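Local coordinates for uracil-dna glycosylase (PDB 4UQM), which belongs to the uracil-DNA glycosylase superfamily and is bound to nucleic acid in this structure, its fold built round a four-stranded parallel sheet, at residues P38-L43 with E161-A166. The protein carries 1 engineered substitution. Residues are numbered along the deposited sequence; the frame is centred on the assembly and turned at random.
Sequences PYFHEL and EHFTDA
Tyr39 reaches across from the first turn of helix 38-53 and lays one ring face against His162 of helix 160-172, in an aromatic helix-helix contact at the periphery of the alpha/beta fold of a uracil-DNA glycosylase. The closest atom of His162 is CB, which sits over that face of the Tyr39 ring in a CH-pi contact, 3.7 Å from the ring centroid and 19° off the normal. Beyond CB the imidazole turns an edge to the same phenol ring, a T-shaped pair with centroids 5.2 Å apart, while the Tyr39 and His162 side chains run past one another, heading opposite ways. On the opposite face of the phenol lies Phe40 CB, so the ring is sandwiched between its own helix neighbour and the facing helix. With chi1 at 83°, Tyr39 CG sits flanked by its own backbone N and carbonyl carbon, which directs the ring to helix 160-172. Tyr39 OH comes to 3.2 Å from Phe163 CA and also meets the edge of the Phe163 ring near its plane. Phe163 N lies nearby but is too badly aligned with the hydroxyl to count as a hydrogen bond; the polar partner of the hydroxyl is Glu34 OE1 on helix 25-35, a hydrogen bond that helps fix the phenol end. Deeper in, the Phe40 and Phe163 side chains run alongside each other in a common direction, their ring planes inclined in neither a stack nor an edge-to-face pair. Helix 25-35 packs against this buried part: Leu31 and Glu34 touch Phe163, and Phe35 pairs edge-to-face with Phe40. The two short helical segments cross at -129°, their axes 10.4 Å apart at closest approach, a separation bridged by these aromatic rings; the Phe pair meets most closely where Phe40 CE1 stands 4.0 Å from Phe163 CD1.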
loop_
_atom_site.group_PDB
_atom_site.type_symbol
_atom_site.label_atom_id
_atom_site.label_comp_id
_atom_site.label_asym_id
_atom_site.label_seq_id
_atom_site.Cartn_x
_atom_site.Cartn_y
_atom_site.Cartn_z
ATOM N N PRO A 38 4.170 -23.160 3.646
ATOM C CA PRO A 38 2.907 -23.789 3.287
ATOM C C PRO A 38 1.708 -22.825 3.102
ATOM O O PRO A 38 0.964 -22.985 2.107
ATOM C CB PRO A 38 2.701 -24.808 4.407
ATOM C CG PRO A 38 4.071 -25.148 4.859
ATOM C CD PRO A 38 4.837 -23.871 4.758
ATOM N N TYR A 39 1.521 -21.825 3.977
ATOM C CA TYR A 39 0.365 -20.938 3.818
ATOM C C TYR A 39 0.402 -20.214 2.464
ATOM O O TYR A 39 -0.634 -19.906 1.875
ATOM C CB TYR A 39 0.240 -19.886 4.951
ATOM C CG TYR A 39 1.101 -18.653 4.751
ATOM C CD1 TYR A 39 0.640 -17.568 3.997
ATOM C CD2 TYR A 39 2.396 -18.572 5.320
ATOM C CE1 TYR A 39 1.391 -16.454 3.756
ATOM C CE2 TYR A 39 3.170 -17.446 5.088
ATOM C CZ TYR A 39 2.676 -16.420 4.273
ATOM O OH TYR A 39 3.418 -15.324 4.051
ATOM N N PHE A 40 1.599 -19.923 1.970
ATOM C CA PHE A 40 1.745 -19.167 0.751
ATOM C C PHE A 40 1.485 -20.051 -0.461
ATOM O O PHE A 40 0.907 -19.604 -1.474
ATOM C CB PHE A 40 3.132 -18.502 0.696
ATOM C CG PHE A 40 3.276 -17.526 -0.406
ATOM C CD1 PHE A 40 2.863 -16.202 -0.252
ATOM C CD2 PHE A 40 3.797 -17.910 -1.611
ATOM C CE1 PHE A 40 2.987 -15.315 -1.301
ATOM C CE2 PHE A 40 3.885 -17.020 -2.641
ATOM C CZ PHE A 40 3.475 -15.732 -2.500
ATOM N N HIS A 41 1.868 -21.311 -0.350
ATOM C CA HIS A 41 1.535 -22.276 -1.380
ATOM C C HIS A 41 0.003 -22.406 -1.474
ATOM O O HIS A 41 -0.551 -22.453 -2.545
ATOM C CB HIS A 41 2.163 -23.651 -1.057
ATOM C CG HIS A 41 1.879 -24.699 -2.086
ATOM N ND1 HIS A 41 2.759 -24.974 -3.114
ATOM C CD2 HIS A 41 0.860 -25.586 -2.216
ATOM C CE1 HIS A 41 2.265 -25.944 -3.862
ATOM N NE2 HIS A 41 1.119 -26.339 -3.329
ATOM N N GLU A 42 -0.656 -22.508 -0.323
ATOM C CA GLU A 42 -2.129 -22.618 -0.287
ATOM C C GLU A 42 -2.810 -21.356 -0.819
ATOM O O GLU A 42 -3.776 -21.462 -1.582
ATOM C CB GLU A 42 -2.650 -22.955 1.111
ATOM C CG GLU A 42 -2.264 -24.344 1.616
ATOM C CD GLU A 42 -2.605 -25.495 0.674
ATOM O OE1 GLU A 42 -3.688 -25.484 0.069
ATOM O OE2 GLU A 42 -1.789 -26.436 0.521
ATOM N N LEU A 43 -2.303 -20.197 -0.427
ATOM C CA LEU A 43 -2.808 -18.938 -0.981
ATOM C C LEU A 43 -2.645 -18.923 -2.509
ATOM O O LEU A 43 -3.587 -18.616 -3.239
ATOM C CB LEU A 43 -2.024 -17.776 -0.396
ATOM C CG LEU A 43 -2.194 -16.385 -1.048
ATOM C CD1 LEU A 43 -3.617 -15.887 -0.880
ATOM C CD2 LEU A 43 -1.164 -15.443 -0.474
ATOM N N GLU A 161 -2.969 -11.966 4.554
ATOM C CA GLU A 161 -2.646 -11.256 5.797
ATOM C C GLU A 161 -1.390 -11.753 6.452
ATOM O O GLU A 161 -0.651 -10.940 7.013
ATOM C CB GLU A 161 -3.813 -11.335 6.788
ATOM C CG GLU A 161 -5.066 -10.579 6.354
ATOM C CD GLU A 161 -6.014 -11.320 5.419
ATOM O OE1 GLU A 161 -5.684 -12.443 4.927
ATOM O OE2 GLU A 161 -7.142 -10.776 5.201
ATOM N N HIS A 162 -1.077 -13.043 6.321
ATOM C CA HIS A 162 0.195 -13.536 6.855
ATOM C C HIS A 162 1.356 -12.934 6.062
ATOM O O HIS A 162 2.385 -12.593 6.612
ATOM C CB HIS A 162 0.246 -15.051 6.737
ATOM C CG HIS A 162 -0.733 -15.761 7.594
ATOM N ND1 HIS A 162 -0.789 -15.568 8.955
ATOM C CD2 HIS A 162 -1.649 -16.710 7.302
ATOM C CE1 HIS A 162 -1.727 -16.358 9.465
ATOM N NE2 HIS A 162 -2.284 -17.039 8.474
ATOM N N PHE A 163 1.200 -12.860 4.754
ATOM C CA PHE A 163 2.258 -12.299 3.905
ATOM C C PHE A 163 2.446 -10.801 4.179
ATOM O O PHE A 163 3.589 -10.334 4.334
ATOM C CB PHE A 163 1.924 -12.513 2.446
ATOM C CG PHE A 163 2.962 -11.933 1.515
ATOM C CD1 PHE A 163 4.166 -12.593 1.326
ATOM C CD2 PHE A 163 2.767 -10.683 0.925
ATOM C CE1 PHE A 163 5.155 -12.017 0.533
ATOM C CE2 PHE A 163 3.734 -10.118 0.119
ATOM C CZ PHE A 163 4.925 -10.795 -0.111
ATOM N N THR A 164 1.359 -10.046 4.260
ATOM C CA THR A 164 1.534 -8.627 4.539
ATOM C C THR A 164 1.946 -8.375 5.996
ATOM O O THR A 164 2.632 -7.390 6.261
ATOM C CB THR A 164 0.336 -7.768 4.106
ATOM O OG1 THR A 164 -0.822 -8.218 4.774
ATOM C CG2 THR A 164 0.168 -7.836 2.619
ATOM N N ASP A 165 1.633 -9.272 6.931
ATOM C CA ASP A 165 2.307 -9.224 8.272
ATOM C C ASP A 165 3.828 -9.299 8.118
ATOM O O ASP A 165 4.564 -8.571 8.769
ATOM C CB ASP A 165 1.884 -10.404 9.181
ATOM C CG ASP A 165 0.473 -10.258 9.800
ATOM O OD1 ASP A 165 -0.129 -9.170 9.710
ATOM O OD2 ASP A 165 0.054 -11.283 10.401
ATOM N N ALA A 166 4.307 -10.226 7.276
ATOM C CA ALA A 166 5.743 -10.390 7.080
ATOM C C ALA A 166 6.377 -9.148 6.463
ATOM O O ALA A 166 7.501 -8.761 6.850
ATOM C CB ALA A 166 6.041 -11.643 6.251
#